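Local coordinates for protein Glucanase/chitosanase (Paenibacillus fukuinensis, PDB 4ZZ5) that binds chitosan as a CBM32 beta-sandwich module of a larger enzyme that probably hydrolyses chitosan and beta-glucans, at residues 8-13 with 29-34; 48-53 with 116-121; 58-63 with 106-111; 72-77 with 95-100. All blocks are in the same frame, centred on the assembly; numbering follows the deposited sequence. Where two conformers were deposited one is given.

How the interactions relate
Interaction 2 lies nearest the middle of the beta-sandwich and is the buried contact; interactions 1, 3 and 4 are partly buried and lie farther out. Interactions 2 and 4 belong to the same five-stranded sheet, where strands 115-123 and 75-80 are neighbours, whereas interaction 3 joins two strands of the opposing sheet. Across the sandwich, Val116 meets Ile60 and Ile77 meets Val63, both apolar pairs. Interaction 1 pairs two loops without strand pairing, relying on one direct hydrogen bond and a water bridge, and packs Ala10 on Ile52. The strand contacts instead have reciprocal backbone pairs, with a bulge in interaction 3 and a turn after the pairing in interaction 4.

Interaction 1. Residues 8-13 with 29-34; sequences NLALNK and KAVDGN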
# COMPACT_ATOMS: atom_id res chain seq x y z
N ASN A 8 2.90 -7.24 -12.48
CA ASN A 8 2.62 -6.32 -11.37
C ASN A 8 1.92 -5.12 -11.92
O ASN A 8 2.60 -4.20 -12.54
CB ASN A 8 3.99 -5.95 -10.71
CG ASN A 8 3.78 -4.92 -9.62
OD1 ASN A 8 2.71 -4.58 -9.20
ND2 ASN A 8 4.95 -4.36 -9.20
N LEU A 9 0.66 -4.94 -11.68
CA LEU A 9 -0.16 -3.87 -12.16
C LEU A 9 0.15 -2.56 -11.55
O LEU A 9 -0.34 -1.53 -11.99
CB LEU A 9 -1.63 -4.21 -11.97
CG LEU A 9 -2.14 -5.46 -12.69
CD1 LEU A 9 -3.50 -5.91 -12.19
CD2 LEU A 9 -2.20 -5.24 -14.20
N ALA A 10 0.84 -2.58 -10.39
CA ALA A 10 1.22 -1.33 -9.72
C ALA A 10 2.44 -0.64 -10.32
O ALA A 10 2.68 0.52 -9.98
CB ALA A 10 1.58 -1.62 -8.25
N LEU A 11 3.26 -1.35 -11.08
CA LEU A 11 4.59 -0.91 -11.44
C LEU A 11 4.44 0.37 -12.14
O LEU A 11 3.76 0.56 -13.16
CB LEU A 11 5.24 -1.97 -12.27
CG LEU A 11 6.65 -1.62 -12.61
CD1 LEU A 11 7.54 -1.65 -11.38
CD2 LEU A 11 7.19 -2.63 -13.61
N ASN A 12 5.12 1.41 -11.64
CA ASN A 12 5.14 2.76 -12.22
C ASN A 12 3.90 3.50 -12.34
O ASN A 12 3.78 4.47 -13.10
CB ASN A 12 5.97 2.81 -13.56
CG ASN A 12 7.38 2.32 -13.32
OD1 ASN A 12 7.76 1.35 -13.92
ND2 ASN A 12 8.10 2.97 -12.40
N LYS A 13 2.87 3.06 -11.58
CA LYS A 13 1.61 3.78 -11.57
C LYS A 13 1.60 5.07 -10.64
O LYS A 13 2.45 5.08 -9.72
CB LYS A 13 0.47 2.85 -11.03
CG LYS A 13 0.20 1.68 -11.95
CD LYS A 13 -0.52 2.16 -13.22
CE LYS A 13 -1.19 1.04 -14.05
NZ LYS A 13 -0.09 0.31 -14.51
N LYS A 29 8.22 5.63 -4.69
CA LYS A 29 9.31 4.68 -4.35
C LYS A 29 8.82 3.27 -4.01
O LYS A 29 9.58 2.33 -3.97
CB LYS A 29 10.19 5.24 -3.26
CG LYS A 29 10.83 6.63 -3.66
CD LYS A 29 11.57 6.79 -4.94
CE LYS A 29 12.06 8.28 -4.99
NZ LYS A 29 11.18 9.46 -5.27
N ALA A 30 7.51 3.15 -3.70
CA ALA A 30 6.95 1.85 -3.42
C ALA A 30 6.52 1.10 -4.68
O ALA A 30 6.12 -0.08 -4.55
CB ALA A 30 5.81 1.96 -2.44
N VAL A 31 6.51 1.74 -5.84
CA VAL A 31 5.97 1.13 -7.04
C VAL A 31 6.96 1.24 -8.19
O VAL A 31 6.59 1.19 -9.38
CB VAL A 31 4.59 1.67 -7.46
CG1 VAL A 31 3.58 1.40 -6.39
CG2 VAL A 31 4.69 3.12 -7.79
N ASP A 32 8.25 1.35 -7.88
CA ASP A 32 9.28 1.51 -8.92
C ASP A 32 9.94 0.20 -9.21
O ASP A 32 10.91 0.19 -10.09
CB ASP A 32 10.34 2.56 -8.52
CG ASP A 32 11.01 2.30 -7.19
OD1 ASP A 32 10.91 1.25 -6.58
OD2 ASP A 32 11.80 3.27 -6.83
N GLY A 33 9.67 -0.90 -8.61
CA GLY A 33 10.30 -2.15 -8.87
C GLY A 33 11.64 -2.29 -8.26
O GLY A 33 12.37 -3.29 -8.58
N ASN A 34 12.07 -1.36 -7.43
CA ASN A 34 13.40 -1.38 -6.87
C ASN A 34 13.30 -1.70 -5.40
O ASN A 34 12.69 -0.89 -4.59
CB ASN A 34 14.03 -0.01 -7.10
CG ASN A 34 15.52 0.06 -6.74
OD1 ASN A 34 16.00 -0.62 -5.88
ND2 ASN A 34 16.21 0.96 -7.43
O HOH W 1 10.84 1.51 -12.28
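Two overlapping beta turns, a type I turn from Asn8 to Leu11 and a type II turn from Ala10 to Lys13, present Ala10, Leu11 and Asn12 of the loop before strand 15-17 to Val31 in the loop after it. The direct hydrogen bond runs from Asn12 N to Val31 O, 2.7 Å long and nearly straight at 173°, with the donor almost along the C=O axis. Val31 packs between carbonyl groups: its CB lies 3.4 Å from Ala10 O, and CG2 sits 3.5 Å from Lys13 O. CG1, held anti to the carbonyl carbon (chi1 -61°), meets Ala10 CB at 4.1 Å. Leu11 starts away from residues 29-34, but its branch bends back until CD1 is 3.6 Å from Gly33 N. Nearby, a water accepts from Asn12 ND2 at 3.1 Å and donates to Asp32 O at 2.6 Å. Both loops are braced by Asx turns, Asn8 OD1 receiving Ala10 N and Asp32 OD1 receiving Asn34 N; the other carboxylate oxygen of Asp32 bonds to Thr37. With an alanine here in place of Val31, both methyls go, and a gap would probably open beside Ala10 CB and Lys13 O. The polar grip across the loops therefore rests on one backbone hydrogen bond and a water held between the Asn12 side-chain amide and Asp32 O, while CG1 of Val31 reaches inward to Ile52 of strand 48-54.

Interaction 2. Residues 48-53 with 116-121; sequences QWIYIN and VRVYAT. With SO4 (sulfate ion), chain C.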
# COMPACT_ATOMS: atom_id res chain seq x y z
N GLN A 48 -1.59 5.62 8.68
CA GLN A 48 -0.99 6.11 7.50
C GLN A 48 -1.39 5.24 6.34
O GLN A 48 -1.85 4.11 6.53
CB GLN A 48 0.57 6.11 7.64
CG GLN A 48 1.09 6.88 8.80
CD GLN A 48 1.02 8.37 8.66
OE1 GLN A 48 0.84 8.95 7.61
NE2 GLN A 48 1.34 9.07 9.75
N TRP A 49 -1.24 5.74 5.13
CA TRP A 49 -1.70 5.02 3.95
C TRP A 49 -0.97 5.40 2.73
O TRP A 49 -0.38 6.48 2.61
CB TRP A 49 -3.23 5.16 3.82
CG TRP A 49 -3.74 6.57 3.74
CD1 TRP A 49 -4.38 7.21 4.74
CD2 TRP A 49 -3.70 7.50 2.60
NE1 TRP A 49 -4.70 8.50 4.31
CE2 TRP A 49 -4.27 8.69 3.07
CE3 TRP A 49 -3.22 7.40 1.32
CZ2 TRP A 49 -4.35 9.82 2.19
CZ3 TRP A 49 -3.31 8.54 0.48
CH2 TRP A 49 -3.88 9.70 0.96
N ILE A 50 -1.02 4.46 1.76
CA ILE A 50 -0.53 4.70 0.43
C ILE A 50 -1.54 4.09 -0.52
O ILE A 50 -1.99 2.94 -0.28
CB ILE A 50 0.88 4.08 0.20
CG1 ILE A 50 1.31 4.20 -1.25
CG2 ILE A 50 1.00 2.64 0.65
CD1 ILE A 50 2.79 3.98 -1.42
N TYR A 51 -1.92 4.79 -1.57
CA TYR A 51 -2.77 4.17 -2.62
C TYR A 51 -2.13 4.30 -3.96
O TYR A 51 -1.31 5.24 -4.23
CB TYR A 51 -4.22 4.66 -2.60
CG TYR A 51 -4.54 6.06 -3.02
CD1 TYR A 51 -4.46 6.39 -4.37
CD2 TYR A 51 -5.01 6.96 -2.14
CE1 TYR A 51 -4.86 7.75 -4.71
CE2 TYR A 51 -5.39 8.25 -2.49
CZ TYR A 51 -5.26 8.57 -3.78
OH TYR A 51 -5.63 9.90 -4.17
N ILE A 52 -2.51 3.40 -4.84
CA ILE A 52 -2.08 3.32 -6.24
C ILE A 52 -3.27 3.52 -7.11
O ILE A 52 -4.34 2.89 -6.87
CB ILE A 52 -1.50 1.98 -6.52
CG1 ILE A 52 -0.36 1.63 -5.55
CG2 ILE A 52 -1.07 1.88 -7.99
CD1 ILE A 52 0.00 0.16 -5.53
N ASN A 53 -3.22 4.40 -8.08
CA ASN A 53 -4.20 4.51 -9.16
C ASN A 53 -3.85 3.59 -10.24
O ASN A 53 -2.85 3.78 -10.97
CB ASN A 53 -4.16 5.97 -9.64
CG ASN A 53 -5.27 6.21 -10.67
OD1 ASN A 53 -5.86 5.25 -11.22
ND2 ASN A 53 -5.61 7.46 -10.87
N VAL A 116 -6.00 0.84 -5.20
CA VAL A 116 -5.73 -0.06 -4.13
C VAL A 116 -5.00 0.70 -3.07
O VAL A 116 -3.98 1.39 -3.38
CB VAL A 116 -4.93 -1.25 -4.57
CG1 VAL A 116 -4.84 -2.31 -3.48
CG2 VAL A 116 -5.39 -1.87 -5.87
N ARG A 117 -5.36 0.57 -1.80
CA ARG A 117 -4.78 1.32 -0.65
C ARG A 117 -4.28 0.30 0.38
O ARG A 117 -4.98 -0.70 0.68
CB ARG A 117 -5.80 2.25 -0.05
CG ARG A 117 -5.25 3.18 1.03
CD ARG A 117 -6.13 4.35 1.33
NE ARG A 117 -7.26 4.03 2.22
CZ ARG A 117 -7.86 4.85 3.05
NH1 ARG A 117 -7.51 6.13 3.09
NH2 ARG A 117 -8.84 4.42 3.83
N VAL A 118 -3.10 0.55 0.92
CA VAL A 118 -2.66 -0.03 2.25
C VAL A 118 -3.00 0.99 3.27
O VAL A 118 -2.48 2.12 3.18
CB VAL A 118 -1.17 -0.35 2.22
CG1 VAL A 118 -0.73 -0.83 3.63
CG2 VAL A 118 -0.82 -1.41 1.18
N TYR A 119 -3.83 0.62 4.22
CA TYR A 119 -4.23 1.51 5.32
C TYR A 119 -3.69 0.88 6.59
O TYR A 119 -4.18 -0.16 7.03
CB TYR A 119 -5.77 1.64 5.29
CG TYR A 119 -6.28 2.62 6.28
CD1 TYR A 119 -6.25 4.01 6.07
CD2 TYR A 119 -6.83 2.20 7.46
CE1 TYR A 119 -6.73 4.92 7.01
CE2 TYR A 119 -7.29 3.14 8.39
CZ TYR A 119 -7.22 4.44 8.17
OH TYR A 119 -7.71 5.25 9.18
N ALA A 120 -2.66 1.47 7.12
CA ALA A 120 -1.84 0.90 8.19
C ALA A 120 -2.21 1.59 9.50
O ALA A 120 -2.24 2.81 9.64
CB ALA A 120 -0.40 1.11 7.90
N THR A 121 -2.48 0.78 10.51
CA THR A 121 -3.10 1.33 11.76
C THR A 121 -2.36 0.93 13.01
O THR A 121 -2.54 1.72 14.00
CB THR A 121 -4.56 0.88 11.88
OG1 THR A 121 -4.69 -0.53 11.82
CG2 THR A 121 -5.40 1.48 10.75
S SO4 C . -9.96 7.59 5.75
O1 SO4 C . -8.77 7.92 4.89
O2 SO4 C . -9.73 8.08 7.14
O3 SO4 C . -11.07 8.34 5.07
O4 SO4 C . -10.19 6.11 5.84
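Trp49 and Arg117 meet through different turns: Trp49 CG lies between its backbone N and carbonyl carbon (chi1 57°), while Arg117 runs extended and then bends at chi3 (80°). The bend sets Arg117 NH1 over one face of the indole, 3.7 Å from Trp49 CD1. Arg117 CZ is 4.7 Å from the centroid of the Trp49 five-membered ring, a cation-pi contact, although the guanidinium and ring planes are 41° apart. A sulfate ion, probably from the crystallisation liquor, is gripped twice, by Arg117 NH1 to O1 at 2.8 Å and by Arg117 NH2 to O4 at 3.0 Å. Both bonds are almost straight; NH2 also bonds to Gln78. Tyr119 CD1 approaches Trp49 CD1 at 3.9 Å and lies over a face of the guanidinium. Trp49, Tyr51, Arg117 and Tyr119 line one face of the sheet; on the other, Ile50 CG2 and Val118 CB pack side by side at 4.0 Å. Three hydrogen-bonded antiparallel pairs, Gln48 with Ala120, Ile50 with Val118 and Ile52 with Val116, make this regular pairing within the five-stranded sheet of the beta-sandwich. Strand 48-54 lies between 15-17 and 115-123, and Ile50, Ile52, Val116 and Val118 face Phe134 of the opposing sheet.

Interaction 3. Residues 58-63 with 106-111; sequences QSISRV and ITFAAT
The ring of Phe108 lies beneath the backbone of Ser61 and Arg62, with Ser61 C 3.8 Å from Phe108 CZ and over a ring face. Its CG lies between the backbone N and carbonyl carbon (chi1 46°), which folds the ring back under the neighbouring strand. There it sits between two aliphatic bumps: Val63 CG2 comes in at the ring edge, 3.9 Å from Phe108 CE2, and Ile60 CG1 crosses obliquely at 4.1 Å from Phe108 CE1. The register accounts for this fit. From the Ile60-Thr111 pair to the Arg62-Thr107 pair, one strand advances two residues and the other four, a beta bulge in which residues 108-110 bow outward. Ser61 CB fills the inside of the bow, 3.5 Å from Phe108 O and 3.9 Å from Ala110 CA. Phe108 N still bonds to Ser61 O at 3.0 Å, and reciprocal backbone pairs close both ends, Ile60 with Thr111 and Val63 with Ile106. Strand 103-113 is outermost in its sheet, and strand 57-67 separates it from 130-137, where Tyr137 faces Ser61 and Arg62 in a classic bulge. Across the sandwich, Phe108 touches Val93, Val63 touches Ile77 and Ile60 touches Val79.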
# COMPACT_ATOMS: atom_id res chain seq x y z
N GLN A 58 -9.28 -2.98 -13.01
CA GLN A 58 -8.65 -4.23 -13.11
C GLN A 58 -9.33 -5.25 -12.20
O GLN A 58 -9.83 -4.85 -11.09
CB GLN A 58 -7.17 -4.13 -12.72
CG GLN A 58 -6.38 -3.28 -13.69
CD GLN A 58 -6.01 -4.06 -14.95
OE1 GLN A 58 -6.20 -5.24 -15.06
NE2 GLN A 58 -5.48 -3.36 -15.90
N SER A 59 -9.26 -6.49 -12.47
CA SER A 59 -9.69 -7.52 -11.56
C SER A 59 -8.46 -7.97 -10.86
O SER A 59 -7.48 -8.45 -11.39
CB SER A 59 -10.24 -8.72 -12.39
OG SER A 59 -10.58 -9.79 -11.45
N ILE A 60 -8.43 -7.76 -9.51
CA ILE A 60 -7.26 -8.05 -8.70
C ILE A 60 -7.58 -9.08 -7.60
O ILE A 60 -8.70 -9.07 -7.11
CB ILE A 60 -6.61 -6.78 -8.13
CG1 ILE A 60 -7.49 -6.08 -7.13
CG2 ILE A 60 -6.24 -5.83 -9.30
CD1 ILE A 60 -6.79 -4.93 -6.38
N SER A 61 -6.61 -9.81 -7.21
CA SER A 61 -6.76 -10.82 -6.16
C SER A 61 -5.58 -11.05 -5.32
O SER A 61 -5.61 -11.89 -4.41
CB SER A 61 -7.23 -12.15 -6.83
OG SER A 61 -6.16 -12.74 -7.54
N ARG A 62 -4.45 -10.35 -5.57
CA ARG A 62 -3.25 -10.55 -4.82
C ARG A 62 -2.51 -9.26 -4.66
O ARG A 62 -2.36 -8.46 -5.58
CB ARG A 62 -2.35 -11.59 -5.46
CG ARG A 62 -1.05 -11.89 -4.75
CD ARG A 62 -0.40 -13.15 -5.33
NE ARG A 62 0.25 -12.98 -6.57
CZ ARG A 62 1.57 -12.76 -6.72
NH1 ARG A 62 2.40 -12.56 -5.68
NH2 ARG A 62 2.04 -12.70 -7.95
N VAL A 63 -1.97 -9.04 -3.46
CA VAL A 63 -1.05 -7.93 -3.16
C VAL A 63 0.18 -8.49 -2.55
O VAL A 63 0.08 -9.36 -1.63
CB VAL A 63 -1.76 -6.89 -2.27
CG1 VAL A 63 -0.73 -5.89 -1.65
CG2 VAL A 63 -2.76 -6.16 -3.06
N ILE A 106 -0.46 -11.56 0.04
CA ILE A 106 -1.83 -11.50 0.48
C ILE A 106 -2.70 -11.91 -0.69
O ILE A 106 -2.59 -11.35 -1.75
CB ILE A 106 -2.14 -10.04 0.88
CG1 ILE A 106 -1.26 -9.54 2.05
CG2 ILE A 106 -3.61 -9.94 1.25
CD1 ILE A 106 -1.08 -8.04 2.02
N THR A 107 -3.66 -12.79 -0.49
CA THR A 107 -4.66 -13.12 -1.50
C THR A 107 -6.08 -12.79 -0.95
O THR A 107 -6.31 -12.90 0.27
CB THR A 107 -4.58 -14.57 -1.98
OG1 THR A 107 -4.83 -15.38 -0.86
CG2 THR A 107 -3.27 -14.84 -2.63
N PHE A 108 -7.00 -12.47 -1.81
CA PHE A 108 -8.36 -12.19 -1.47
C PHE A 108 -9.26 -12.45 -2.65
O PHE A 108 -8.78 -12.62 -3.76
CB PHE A 108 -8.52 -10.76 -0.91
CG PHE A 108 -7.78 -9.69 -1.77
CD1 PHE A 108 -8.36 -9.21 -2.88
CD2 PHE A 108 -6.52 -9.24 -1.45
CE1 PHE A 108 -7.73 -8.30 -3.70
CE2 PHE A 108 -5.86 -8.33 -2.27
CZ PHE A 108 -6.45 -7.86 -3.35
N ALA A 109 -10.55 -12.43 -2.43
CA ALA A 109 -11.49 -12.74 -3.49
C ALA A 109 -11.25 -11.78 -4.61
O ALA A 109 -11.20 -10.55 -4.41
CB ALA A 109 -12.92 -12.61 -2.93
N ALA A 110 -11.27 -12.25 -5.88
CA ALA A 110 -11.08 -11.39 -7.01
C ALA A 110 -12.10 -10.34 -7.09
O ALA A 110 -13.33 -10.57 -6.94
CB ALA A 110 -11.02 -12.19 -8.33
N THR A 111 -11.65 -9.05 -7.32
CA THR A 111 -12.55 -7.96 -7.30
C THR A 111 -12.13 -6.91 -8.33
O THR A 111 -10.88 -6.67 -8.50
CB THR A 111 -12.61 -7.23 -5.93
OG1 THR A 111 -13.50 -6.13 -5.96
CG2 THR A 111 -11.23 -6.81 -5.37

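Interaction 4. Residues 72-77 with 95-100; sequences ATAYSI and STTTGD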
# COMPACT_ATOMS: atom_id res chain seq x y z
N ALA A 72 3.86 -2.69 9.58
CA ALA A 72 2.56 -2.67 10.26
C ALA A 72 2.23 -4.03 10.77
O ALA A 72 2.22 -5.02 10.00
CB ALA A 72 1.45 -2.24 9.32
N THR A 73 1.91 -4.15 12.07
CA THR A 73 1.30 -5.32 12.57
C THR A 73 -0.21 -5.43 12.29
O THR A 73 -0.78 -6.50 12.21
CB THR A 73 1.54 -5.53 14.09
OG1 THR A 73 0.95 -4.48 14.80
CG2 THR A 73 3.03 -5.59 14.39
N ALA A 74 -0.85 -4.25 12.14
CA ALA A 74 -2.27 -4.17 11.74
C ALA A 74 -2.41 -3.23 10.56
O ALA A 74 -1.94 -2.12 10.61
CB ALA A 74 -3.18 -3.69 12.87
N TYR A 75 -3.05 -3.76 9.55
CA TYR A 75 -3.34 -2.92 8.33
C TYR A 75 -4.41 -3.62 7.62
O TYR A 75 -4.75 -4.80 7.80
CB TYR A 75 -2.07 -2.79 7.45
CG TYR A 75 -1.55 -4.08 6.88
CD1 TYR A 75 -1.98 -4.54 5.64
CD2 TYR A 75 -0.57 -4.81 7.55
CE1 TYR A 75 -1.49 -5.73 5.10
CE2 TYR A 75 -0.06 -5.99 7.01
CZ TYR A 75 -0.57 -6.42 5.82
OH TYR A 75 -0.06 -7.64 5.23
N SER A 76 -4.97 -2.86 6.68
CA SER A 76 -5.92 -3.39 5.70
C SER A 76 -5.50 -3.11 4.29
O SER A 76 -4.75 -2.12 4.02
CB SER A 76 -7.26 -2.90 5.93
OG SER A 76 -7.31 -1.51 5.85
N ILE A 77 -5.88 -3.95 3.35
CA ILE A 77 -5.87 -3.69 1.92
C ILE A 77 -7.26 -3.33 1.53
O ILE A 77 -8.23 -4.00 1.89
CB ILE A 77 -5.40 -4.89 1.13
CG1 ILE A 77 -4.06 -5.41 1.57
CG2 ILE A 77 -5.38 -4.56 -0.33
CD1 ILE A 77 -2.94 -4.46 1.51
N SER A 95 -7.74 -7.69 5.97
CA SER A 95 -7.05 -7.02 7.04
C SER A 95 -6.40 -8.04 7.98
O SER A 95 -6.78 -9.27 7.95
CB SER A 95 -7.94 -6.05 7.80
OG SER A 95 -8.83 -6.70 8.63
N THR A 96 -5.44 -7.58 8.71
CA THR A 96 -4.72 -8.45 9.72
C THR A 96 -4.47 -7.59 10.90
O THR A 96 -4.32 -6.35 10.87
CB THR A 96 -3.48 -8.95 9.09
OG1 THR A 96 -2.87 -9.92 10.04
CG2 THR A 96 -2.41 -7.96 8.79
N THR A 97 -4.30 -8.31 12.05
CA THR A 97 -3.70 -7.71 13.24
C THR A 97 -2.42 -8.50 13.68
O THR A 97 -1.91 -8.11 14.77
CB THR A 97 -4.66 -7.62 14.38
OG1 THR A 97 -5.07 -8.96 14.72
CG2 THR A 97 -5.90 -6.78 14.04
N THR A 98 -1.96 -9.36 12.85
CA THR A 98 -0.83 -10.23 13.17
C THR A 98 0.25 -10.13 12.18
O THR A 98 1.00 -11.13 11.85
CB THR A 98 -1.29 -11.66 13.36
OG1 THR A 98 -1.93 -12.14 12.22
CG2 THR A 98 -2.10 -11.73 14.65
N GLY A 99 0.40 -8.97 11.51
CA GLY A 99 1.44 -8.82 10.49
C GLY A 99 2.81 -9.00 11.12
O GLY A 99 3.04 -8.58 12.20
N ASP A 100 3.69 -9.66 10.36
CA ASP A 100 5.06 -9.95 10.82
C ASP A 100 6.12 -9.37 9.97
O ASP A 100 7.32 -9.63 10.12
CB ASP A 100 5.28 -11.48 11.04
CG ASP A 100 5.17 -12.28 9.79
OD1 ASP A 100 5.11 -11.74 8.63
OD2 ASP A 100 5.22 -13.57 9.92
O HOH W 2 -1.58 -5.51 15.54
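Tyr75 and Thr96 form a hydrogen-bonded antiparallel pair in the beta hairpin of strands 75-80 and 91-96, each backbone N bonding to the other's O. Tyr75 CB packs against Tyr119 O of the adjoining strand 115-123, and CG lies between the backbone N and carbonyl carbon (chi1 63°), turning one ring face to the Thr96 methyl. Over that face, Thr96 CG2 is 3.9 Å from Tyr75 CD2, 3.5 Å from Tyr75 CE2 and 3.8 Å from Tyr75 CZ. The same methyl is 3.9 Å from the centroid of the Tyr75 ring and 26° off its normal, a CH-pi contact displaced toward the rim. At the tip, Tyr75 OH bonds to Asp104 and touches Ile106.

A chi1 of -174° turns Thr96 OG1 away from its own N and toward Thr98 N, which it accepts at 3.0 Å in an ST turn. An alanine in place of Thr96 lacks both branches; the Tyr75 ring would probably lose its CH-pi partner, and Thr98 N its side-chain acceptor. Beyond the paired residues, Thr73 and Ala74 turn the chain through a corner, forming a classic bulge opposite Thr122. Gly99 fits closely here, tight against Ala72 O, with its N bonding to Thr73 O at 2.8 Å. A water bridges the two segments, 2.8 Å from Thr73 OG1 and donating to Thr97 O at 2.7 Å.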